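Local atomic coordinates of RNA polymerase ECF-subfamily sigma factor (Streptomyces venezuelae, PDB entry 6DXO), a protein that probably directs RNA polymerase to specific promoters and takes part in aerial mycelium formation, as an ECF sigma factor that an anti-sigma factor usually holds inactive. Residues Arg28-Arg33 with Glu41-Glu46; Leu49-Arg54 with Gly66-Thr71; Pro101-Cys106 with Val139-Arg144. All coordinates share one frame; numbering follows the deposited sequence.

Contact 1 of 3, residues Arg28-Arg33 with Glu41-Glu46; sequences RYIYYR and EDLTSE
I30 reaches across from helix 12-31 with a single methyl, CD1, and lays it against the turn of helix 37-53 formed by L43 and T44. This is the tight part of the contact. CD1 stands 3.7 Å from the backbone oxygen L43 O and 3.8 Å from L43 CB, so that carbonyl and side chain of one residue share the same methyl. It is also 3.7 Å from the amide T44 N and 3.8 Å from T44 OG1. The isoleucine is fully stretched beyond CG1 (chi2 179°), which extends CD1 toward the facing helix, while the other branch, CG2, hangs back at 4.2 Å from L43 CB. T44 OG1 lies beside this methyl, but its polar need is met within its own helix, by a hydrogen bond to A40 O. All three residues are buried, and the join is one of van der Waals contact.

On the more exposed side, by contrast, R33 folds back on its own segment, its NH1 giving a 2.7 Å hydrogen bond to Y29 O along a lone pair in the carbonyl plane, and CE1 of the Y29 ring lies over the middle of its guanidinium face.

Residues D42-S45 form a motif consistent with binding the polymerase core, and I30 touches two of its residues, L43 and T44. In this complex E41 O accepts a hydrogen bond from Q66 NE2 of the second chain. Helix 65-79 completes the surroundings, with A73 against I30 and V77 against L43, while T44 also packs on V26 and Y27 of helix 12-31.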
loop_
_atom_site.group_PDB
_atom_site.type_symbol
_atom_site.label_atom_id
_atom_site.label_comp_id
_atom_site.label_asym_id
_atom_site.label_seq_id
_atom_site.Cartn_x
_atom_site.Cartn_y
_atom_site.Cartn_z
ATOM N N ARG A 28 3.972 3.158 -6.867
ATOM C CA ARG A 28 4.404 3.964 -8.008
ATOM C C ARG A 28 5.848 3.709 -8.396
ATOM O O ARG A 28 6.165 3.690 -9.574
ATOM C CB ARG A 28 4.148 5.450 -7.775
ATOM C CG ARG A 28 2.654 5.787 -7.740
ATOM C CD ARG A 28 2.453 7.279 -7.813
ATOM N NE ARG A 28 2.599 7.919 -6.515
ATOM C CZ ARG A 28 1.574 8.203 -5.716
ATOM N NH1 ARG A 28 0.341 7.902 -6.091
ATOM N NH2 ARG A 28 1.782 8.788 -4.546
ATOM N N TYR A 29 6.718 3.474 -7.413
ATOM C CA TYR A 29 8.091 3.113 -7.752
ATOM C C TYR A 29 8.127 1.795 -8.549
ATOM O O TYR A 29 8.827 1.667 -9.577
ATOM C CB TYR A 29 8.940 3.021 -6.481
ATOM C CG TYR A 29 10.304 2.404 -6.757
ATOM C CD1 TYR A 29 11.331 3.164 -7.317
ATOM C CD2 TYR A 29 10.539 1.052 -6.506
ATOM C CE1 TYR A 29 12.594 2.595 -7.579
ATOM C CE2 TYR A 29 11.791 0.480 -6.775
ATOM C CZ TYR A 29 12.796 1.253 -7.320
ATOM O OH TYR A 29 14.021 0.676 -7.605
ATOM N N ILE A 30 7.345 0.827 -8.087
ATOM C CA ILE A 30 7.304 -0.508 -8.676
ATOM C C ILE A 30 6.592 -0.513 -10.045
ATOM O O ILE A 30 7.025 -1.199 -10.973
ATOM C CB ILE A 30 6.628 -1.520 -7.709
ATOM C CG1 ILE A 30 7.470 -1.701 -6.431
ATOM C CG2 ILE A 30 6.415 -2.876 -8.358
ATOM C CD1 ILE A 30 6.847 -2.674 -5.418
ATOM N N TYR A 31 5.525 0.277 -10.148
ATOM C CA TYR A 31 4.574 0.233 -11.269
ATOM C C TYR A 31 5.270 0.278 -12.627
ATOM O O TYR A 31 4.901 -0.447 -13.559
ATOM C CB TYR A 31 3.648 1.450 -11.169
ATOM C CG TYR A 31 2.470 1.451 -12.116
ATOM C CD1 TYR A 31 1.309 0.784 -11.787
ATOM C CD2 TYR A 31 2.508 2.144 -13.330
ATOM C CE1 TYR A 31 0.206 0.782 -12.640
ATOM C CE2 TYR A 31 1.400 2.138 -14.194
ATOM C CZ TYR A 31 0.260 1.462 -13.837
ATOM O OH TYR A 31 -0.847 1.448 -14.679
ATOM N N TYR A 32 6.262 1.153 -12.726
ATOM C CA TYR A 32 6.875 1.459 -14.011
ATOM C C TYR A 32 8.018 0.499 -14.310
ATOM O O TYR A 32 8.634 0.579 -15.380
ATOM C CB TYR A 32 7.343 2.925 -14.050
ATOM C CG TYR A 32 6.227 3.962 -13.904
ATOM C CD1 TYR A 32 5.602 4.508 -15.017
ATOM C CD2 TYR A 32 5.829 4.411 -12.645
ATOM C CE1 TYR A 32 4.586 5.478 -14.875
ATOM C CE2 TYR A 32 4.824 5.358 -12.498
ATOM C CZ TYR A 32 4.222 5.893 -13.606
ATOM O OH TYR A 32 3.224 6.838 -13.436
ATOM N N ARG A 33 8.276 -0.419 -13.377
ATOM C CA ARG A 33 9.409 -1.343 -13.449
ATOM C C ARG A 33 9.015 -2.798 -13.648
ATOM O O ARG A 33 9.881 -3.671 -13.708
ATOM C CB ARG A 33 10.301 -1.218 -12.199
ATOM C CG ARG A 33 11.024 0.096 -12.151
ATOM C CD ARG A 33 11.674 0.366 -10.796
ATOM N NE ARG A 33 12.513 1.560 -10.862
ATOM C CZ ARG A 33 12.063 2.813 -10.882
ATOM N NH1 ARG A 33 10.760 3.075 -10.838
ATOM N NH2 ARG A 33 12.929 3.816 -10.956
ATOM N N GLU A 41 1.071 -4.730 -7.737
ATOM C CA GLU A 41 0.310 -4.847 -6.490
ATOM C C GLU A 41 0.929 -5.904 -5.587
ATOM O O GLU A 41 1.098 -5.680 -4.383
ATOM C CB GLU A 41 -1.164 -5.194 -6.771
ATOM C CG GLU A 41 -1.942 -4.103 -7.513
ATOM C CD GLU A 41 -3.261 -4.600 -8.107
ATOM O OE1 GLU A 41 -3.538 -5.812 -8.032
ATOM O OE2 GLU A 41 -4.018 -3.767 -8.642
ATOM N N ASP A 42 1.266 -7.058 -6.162
ATOM C CA ASP A 42 1.841 -8.163 -5.394
ATOM C C ASP A 42 3.191 -7.811 -4.764
ATOM O O ASP A 42 3.440 -8.121 -3.595
ATOM C CB ASP A 42 1.984 -9.425 -6.251
ATOM C CG ASP A 42 0.648 -10.094 -6.542
ATOM O OD1 ASP A 42 -0.366 -9.715 -5.911
ATOM O OD2 ASP A 42 0.617 -11.010 -7.395
ATOM N N LEU A 43 4.060 -7.169 -5.536
ATOM C CA LEU A 43 5.352 -6.756 -5.004
ATOM C C LEU A 43 5.215 -5.613 -3.982
ATOM O O LEU A 43 6.075 -5.418 -3.131
ATOM C CB LEU A 43 6.334 -6.396 -6.136
ATOM C CG LEU A 43 6.778 -7.538 -7.062
ATOM C CD1 LEU A 43 7.768 -7.017 -8.103
ATOM C CD2 LEU A 43 7.379 -8.692 -6.291
ATOM N N THR A 44 4.125 -4.858 -4.054
ATOM C CA THR A 44 3.914 -3.797 -3.069
ATOM C C THR A 44 3.620 -4.469 -1.743
ATOM O O THR A 44 4.202 -4.127 -0.703
ATOM C CB THR A 44 2.747 -2.857 -3.495
ATOM O OG1 THR A 44 3.107 -2.183 -4.706
ATOM C CG2 THR A 44 2.488 -1.804 -2.419
ATOM N N SER A 45 2.734 -5.453 -1.789
ATOM C CA SER A 45 2.405 -6.250 -0.611
ATOM C C SER A 45 3.653 -6.917 -0.059
ATOM O O SER A 45 3.935 -6.826 1.131
ATOM C CB SER A 45 1.364 -7.310 -0.973
ATOM O OG SER A 45 1.197 -8.239 0.079
ATOM N N GLU A 46 4.410 -7.586 -0.925
ATOM C CA GLU A 46 5.652 -8.227 -0.471
ATOM C C GLU A 46 6.678 -7.265 0.159
ATOM O O GLU A 46 7.373 -7.634 1.116
ATOM C CB GLU A 46 6.297 -9.020 -1.605
ATOM C CG GLU A 46 7.459 -9.897 -1.146
ATOM C CD GLU A 46 7.028 -10.955 -0.132
ATOM O OE1 GLU A 46 5.869 -11.422 -0.208
ATOM O OE2 GLU A 46 7.846 -11.319 0.745
#

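Contact 2 of 3, residues Leu49-Arg54 with Gly66-Thr71; sequences LRALRR and GAWLVT
The indole of W68 brings its six-membered ring against the last turn of helix 37-53, where A51 O and R54 O approach it obliquely; beyond the two segments, F58 stacks on the same ring system and W60 meets it edge-to-face. This is the packing of two consecutive helices in the three-helix core of sigma-70 region 2, near the loop that joins them. CH2 of the indole comes within 3.4 Å of A51 O, and CZ3 lies 3.8 Å from A51 CB. R54, the first residue to leave helical geometry, adds the base of its side chain: its CB is 4.1 Å from W68 CZ2, while its guanidinium runs off elsewhere and meets R50 CD at its edge. The indole gets there because CG of W68 is anti to the backbone N (chi1 -171°), which swings the ring out toward the other helix. A serine in place of W68 would probably open a gap beside A51 and R54 and leave F58 without its stacking partner. Beside the indole the contact is aliphatic: L69 CD2 lies 3.9 Å from A51 CB, and L69 continues onto Y22 and V26 of helix 12-31. On the W68 side the backbone carbonyl is held too, since T71 OG1 donates a 2.8 Å hydrogen bond to W68 O, tilted 29° from the carbonyl plane.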
loop_
_atom_site.group_PDB
_atom_site.type_symbol
_atom_site.label_atom_id
_atom_site.label_comp_id
_atom_site.label_asym_id
_atom_site.label_seq_id
_atom_site.Cartn_x
_atom_site.Cartn_y
_atom_site.Cartn_z
ATOM N N LEU A 49 5.495 -6.602 3.654
ATOM C CA LEU A 49 5.619 -7.816 4.458
ATOM C C LEU A 49 7.066 -8.070 4.886
ATOM O O LEU A 49 7.327 -8.536 6.005
ATOM C CB LEU A 49 5.036 -9.028 3.722
ATOM C CG LEU A 49 3.507 -9.126 3.720
ATOM C CD1 LEU A 49 3.041 -10.253 2.816
ATOM C CD2 LEU A 49 2.996 -9.337 5.138
ATOM N N ARG A 50 8.009 -7.749 4.003
ATOM C CA ARG A 50 9.419 -7.923 4.319
ATOM C C ARG A 50 9.867 -6.927 5.389
ATOM O O ARG A 50 10.589 -7.290 6.319
ATOM C CB ARG A 50 10.277 -7.785 3.056
ATOM C CG ARG A 50 11.747 -8.049 3.264
ATOM C CD ARG A 50 12.058 -9.528 3.149
ATOM N NE ARG A 50 11.997 -9.992 1.765
ATOM C CZ ARG A 50 13.054 -10.087 0.964
ATOM N NH1 ARG A 50 14.256 -9.753 1.411
ATOM N NH2 ARG A 50 12.912 -10.519 -0.281
ATOM N N ALA A 51 9.419 -5.682 5.267
ATOM C CA ALA A 51 9.762 -4.643 6.228
ATOM C C ALA A 51 9.257 -5.051 7.603
ATOM O O ALA A 51 9.931 -4.865 8.620
ATOM C CB ALA A 51 9.152 -3.320 5.820
ATOM N N LEU A 52 8.051 -5.600 7.610
ATOM C CA LEU A 52 7.380 -5.986 8.846
ATOM C C LEU A 52 8.150 -7.104 9.509
ATOM O O LEU A 52 8.445 -7.046 10.704
ATOM C CB LEU A 52 5.951 -6.433 8.521
ATOM C CG LEU A 52 5.072 -6.947 9.662
ATOM C CD1 LEU A 52 3.610 -6.784 9.272
ATOM C CD2 LEU A 52 5.383 -8.396 9.939
ATOM N N ARG A 53 8.503 -8.116 8.726
ATOM C CA ARG A 53 9.230 -9.265 9.255
ATOM C C ARG A 53 10.620 -8.895 9.781
ATOM O O ARG A 53 11.157 -9.598 10.632
ATOM C CB ARG A 53 9.338 -10.374 8.203
ATOM C CG ARG A 53 7.997 -10.980 7.806
ATOM C CD ARG A 53 8.190 -12.274 7.042
ATOM N NE ARG A 53 8.817 -12.066 5.741
ATOM C CZ ARG A 53 8.176 -12.162 4.582
ATOM N NH1 ARG A 53 6.884 -12.469 4.561
ATOM N NH2 ARG A 53 8.827 -11.960 3.443
ATOM N N ARG A 54 11.199 -7.804 9.279
ATOM C CA ARG A 54 12.525 -7.383 9.732
ATOM C C ARG A 54 12.473 -6.149 10.627
ATOM O O ARG A 54 13.500 -5.568 10.949
ATOM C CB ARG A 54 13.450 -7.097 8.539
ATOM C CG ARG A 54 13.384 -8.126 7.424
ATOM C CD ARG A 54 14.515 -7.928 6.425
ATOM N NE ARG A 54 15.688 -8.733 6.758
ATOM C CZ ARG A 54 16.010 -9.869 6.145
ATOM N NH1 ARG A 54 15.249 -10.329 5.162
ATOM N NH2 ARG A 54 17.094 -10.542 6.511
ATOM N N GLY A 66 10.726 5.257 4.683
ATOM C CA GLY A 66 10.376 5.360 3.276
ATOM C C GLY A 66 11.507 4.927 2.358
ATOM O O GLY A 66 11.299 4.186 1.401
ATOM N N ALA A 67 12.724 5.381 2.648
ATOM C CA ALA A 67 13.885 4.968 1.870
ATOM C C ALA A 67 14.127 3.466 1.977
ATOM O O ALA A 67 14.508 2.821 1.017
ATOM C CB ALA A 67 15.133 5.753 2.302
ATOM N N TRP A 68 13.872 2.902 3.154
ATOM C CA TRP A 68 14.052 1.473 3.363
ATOM C C TRP A 68 13.058 0.684 2.522
ATOM O O TRP A 68 13.409 -0.300 1.882
ATOM C CB TRP A 68 13.850 1.156 4.854
ATOM C CG TRP A 68 14.203 -0.226 5.254
ATOM C CD1 TRP A 68 15.235 -0.981 4.791
ATOM C CD2 TRP A 68 13.533 -1.019 6.239
ATOM N NE1 TRP A 68 15.243 -2.208 5.410
ATOM C CE2 TRP A 68 14.210 -2.256 6.311
ATOM C CE3 TRP A 68 12.411 -0.809 7.050
ATOM C CZ2 TRP A 68 13.809 -3.285 7.177
ATOM C CZ3 TRP A 68 12.006 -1.830 7.904
ATOM C CH2 TRP A 68 12.710 -3.048 7.970
ATOM N N LEU A 69 11.807 1.132 2.530
ATOM C CA LEU A 69 10.783 0.490 1.714
ATOM C C LEU A 69 11.222 0.489 0.242
ATOM O O LEU A 69 11.139 -0.515 -0.435
ATOM C CB LEU A 69 9.451 1.225 1.868
ATOM C CG LEU A 69 8.706 0.998 3.194
ATOM C CD1 LEU A 69 7.482 1.904 3.304
ATOM C CD2 LEU A 69 8.297 -0.468 3.365
ATOM N N VAL A 70 11.689 1.630 -0.235
ATOM C CA VAL A 70 12.095 1.754 -1.628
ATOM C C VAL A 70 13.244 0.805 -1.968
ATOM O O VAL A 70 13.258 0.154 -3.026
ATOM C CB VAL A 70 12.428 3.216 -1.978
ATOM C CG1 VAL A 70 13.104 3.290 -3.330
ATOM C CG2 VAL A 70 11.141 4.063 -1.966
ATOM N N THR A 71 14.194 0.690 -1.051
ATOM C CA THR A 71 15.322 -0.193 -1.282
ATOM C C THR A 71 14.907 -1.659 -1.243
ATOM O O THR A 71 15.421 -2.461 -2.001
ATOM C CB THR A 71 16.506 0.120 -0.321
ATOM O OG1 THR A 71 16.074 0.015 1.042
ATOM C CG2 THR A 71 16.990 1.533 -0.545
#

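Contact 3 of 3, residues Pro101-Cys106 with Val139-Arg144; sequences PQQQEC and VRTLAR
Two helices of region 4 face each other here at some distance, the closest alpha carbons, those of Q103 and V139, being 8.3 Å apart, and the long side chain of Q103 spans most of the gap. It does so with its amide end. Its CG is anti to the carbonyl carbon (chi1 -66°) and the chain runs straight on from there (chi2 -179°), carrying the amide out to T141 of the facing helix. The two side chains cross at about a right angle. It is the oxygen of the amide that touches: Q103 OE1 lies 3.4 Å from T141 OG1 and 3.7 Å from T141 CB, whereas Q103 NE2 stays 4.1 Å from T141 OG1. The hydroxyl's strongest polar partner lies in its own helix, where OG1 is hydrogen-bonded to R137 O. With the threonine proton given to that carbonyl, the approach of the glutamine oxygen is best read as a loose polar contact.

Only 61 Å² is buried between the segments, and neither touching residue is fully buried, which fits a contact at the surface of the domain. Around the end of helix 128-144 the backbone is less firmly bonded: R144 N has two weak hydrogen bonds, to R140 O and T141 O. The R144 side chain turns back so that R140 O lies over the centre of its guanidinium face.

Helix 128-144 follows helix 117-124, as the recognition helix does in the helix-turn-helix of sigma region 4, and the contact joins its later part to helix 101-112. Q103 also packs on L134, R137 and A138, and C106 on L134. L142 also rests on A95 and V96 of helix 89-98, and both T141 and L142 on L99.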
loop_
_atom_site.group_PDB
_atom_site.type_symbol
_atom_site.label_atom_id
_atom_site.label_comp_id
_atom_site.label_asym_id
_atom_site.label_seq_id
_atom_site.Cartn_x
_atom_site.Cartn_y
_atom_site.Cartn_z
ATOM N N PRO A 101 -11.128 -11.076 -10.226
ATOM C CA PRO A 101 -11.483 -9.688 -9.904
ATOM C C PRO A 101 -12.878 -9.517 -9.287
ATOM O O PRO A 101 -12.990 -8.909 -8.220
ATOM C CB PRO A 101 -11.395 -8.972 -11.263
ATOM C CG PRO A 101 -11.204 -10.061 -12.294
ATOM C CD PRO A 101 -10.547 -11.184 -11.573
ATOM N N GLN A 102 -13.917 -10.037 -9.935
ATOM C CA GLN A 102 -15.277 -9.881 -9.423
ATOM C C GLN A 102 -15.475 -10.499 -8.033
ATOM O O GLN A 102 -16.012 -9.853 -7.128
ATOM C CB GLN A 102 -16.299 -10.455 -10.410
ATOM C CG GLN A 102 -16.390 -9.684 -11.711
ATOM C CD GLN A 102 -16.927 -8.278 -11.521
ATOM O OE1 GLN A 102 -18.136 -8.071 -11.446
ATOM N NE2 GLN A 102 -16.027 -7.304 -11.443
ATOM N N GLN A 103 -15.058 -11.749 -7.869
ATOM C CA GLN A 103 -15.218 -12.431 -6.587
ATOM C C GLN A 103 -14.359 -11.794 -5.495
ATOM O O GLN A 103 -14.778 -11.691 -4.337
ATOM C CB GLN A 103 -14.893 -13.923 -6.717
ATOM C CG GLN A 103 -15.868 -14.682 -7.611
ATOM C CD GLN A 103 -15.547 -16.163 -7.719
ATOM O OE1 GLN A 103 -14.593 -16.651 -7.127
ATOM N NE2 GLN A 103 -16.363 -16.889 -8.482
ATOM N N GLN A 104 -13.160 -11.356 -5.858
ATOM C CA GLN A 104 -12.294 -10.718 -4.863
ATOM C C GLN A 104 -12.917 -9.423 -4.333
ATOM O O GLN A 104 -13.021 -9.211 -3.130
ATOM C CB GLN A 104 -10.897 -10.446 -5.422
ATOM C CG GLN A 104 -9.913 -10.092 -4.304
ATOM C CD GLN A 104 -8.472 -9.959 -4.766
ATOM O OE1 GLN A 104 -7.697 -9.201 -4.176
ATOM N NE2 GLN A 104 -8.097 -10.708 -5.803
ATOM N N GLU A 105 -13.336 -8.559 -5.247
ATOM C CA GLU A 105 -13.980 -7.311 -4.878
ATOM C C GLU A 105 -15.250 -7.541 -4.060
ATOM O O GLU A 105 -15.526 -6.796 -3.120
ATOM C CB GLU A 105 -14.323 -6.497 -6.123
ATOM C CG GLU A 105 -15.010 -5.184 -5.808
ATOM C CD GLU A 105 -15.109 -4.281 -7.015
ATOM O OE1 GLU A 105 -14.876 -4.777 -8.142
ATOM O OE2 GLU A 105 -15.411 -3.080 -6.836
ATOM N N CYS A 106 -16.029 -8.560 -4.424
ATOM C CA CYS A 106 -17.265 -8.840 -3.695
ATOM C C CYS A 106 -16.975 -9.190 -2.232
ATOM O O CYS A 106 -17.546 -8.599 -1.317
ATOM C CB CYS A 106 -18.071 -9.958 -4.370
ATOM S SG CYS A 106 -19.753 -10.162 -3.713
ATOM N N VAL A 139 -17.211 -17.299 -1.888
ATOM C CA VAL A 139 -16.890 -18.017 -0.662
ATOM C C VAL A 139 -16.708 -19.514 -0.930
ATOM O O VAL A 139 -15.923 -20.183 -0.255
ATOM C CB VAL A 139 -17.953 -17.795 0.432
ATOM C CG1 VAL A 139 -17.553 -18.515 1.705
ATOM C CG2 VAL A 139 -18.140 -16.303 0.699
ATOM N N ARG A 140 -17.431 -20.038 -1.919
ATOM C CA ARG A 140 -17.289 -21.444 -2.287
ATOM C C ARG A 140 -15.898 -21.705 -2.861
ATOM O O ARG A 140 -15.289 -22.745 -2.592
ATOM C CB ARG A 140 -18.389 -21.886 -3.268
ATOM C CG ARG A 140 -17.907 -22.089 -4.692
ATOM C CD ARG A 140 -18.647 -23.230 -5.383
ATOM N NE ARG A 140 -20.028 -22.890 -5.712
ATOM C CZ ARG A 140 -20.417 -22.390 -6.880
ATOM N NH1 ARG A 140 -19.529 -22.166 -7.839
ATOM N NH2 ARG A 140 -21.696 -22.110 -7.092
ATOM N N THR A 141 -15.386 -20.740 -3.620
ATOM C CA THR A 141 -14.041 -20.837 -4.180
ATOM C C THR A 141 -12.959 -20.765 -3.105
ATOM O O THR A 141 -11.941 -21.454 -3.197
ATOM C CB THR A 141 -13.784 -19.751 -5.222
ATOM O OG1 THR A 141 -14.670 -19.936 -6.330
ATOM C CG2 THR A 141 -12.338 -19.811 -5.713
ATOM N N LEU A 142 -13.169 -19.932 -2.091
ATOM C CA LEU A 142 -12.250 -19.898 -0.958
ATOM C C LEU A 142 -12.254 -21.252 -0.265
ATOM O O LEU A 142 -11.228 -21.708 0.244
ATOM C CB LEU A 142 -12.649 -18.819 0.049
ATOM C CG LEU A 142 -12.385 -17.355 -0.291
ATOM C CD1 LEU A 142 -12.922 -16.480 0.825
ATOM C CD2 LEU A 142 -10.901 -17.101 -0.498
ATOM N N ALA A 143 -13.417 -21.893 -0.254
ATOM C CA ALA A 143 -13.576 -23.171 0.424
ATOM C C ALA A 143 -12.789 -24.283 -0.265
ATOM O O ALA A 143 -12.327 -25.218 0.392
ATOM C CB ALA A 143 -15.046 -23.538 0.524
ATOM N N ARG A 144 -12.633 -24.184 -1.584
ATOM C CA ARG A 144 -11.907 -25.211 -2.325
ATOM C C ARG A 144 -10.389 -25.027 -2.251
ATOM O O ARG A 144 -9.678 -25.921 -1.792
ATOM C CB ARG A 144 -12.381 -25.299 -3.782
ATOM C CG ARG A 144 -11.917 -24.172 -4.688
ATOM C CD ARG A 144 -12.316 -24.455 -6.120
ATOM N NE ARG A 144 -13.721 -24.833 -6.200
ATOM C CZ ARG A 144 -14.710 -23.989 -6.474
ATOM N NH1 ARG A 144 -14.448 -22.711 -6.710
ATOM N NH2 ARG A 144 -15.961 -24.425 -6.519
#

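Overall arrangement
From the N terminus the three contacts follow one another in series, and none nests in or crosses another. Contact 1 closes the short connection between helices 12-31 and 37-53; contact 2 then closes the longer loop between helices 37-53 and 65-79. Helix 37-53 serves both, and the two meet directly through a salt bridge between E46 OE2 and R53 NH2. After an unmodelled break at 81-87, contact 3 spans 32 intervening, mostly helical residues and joins helices 101-112 and 128-144 of region 4. Its centre is about 23 Å from that of contact 1 and 30 Å from that of contact 2. A D42-R97 salt bridge links the two regions.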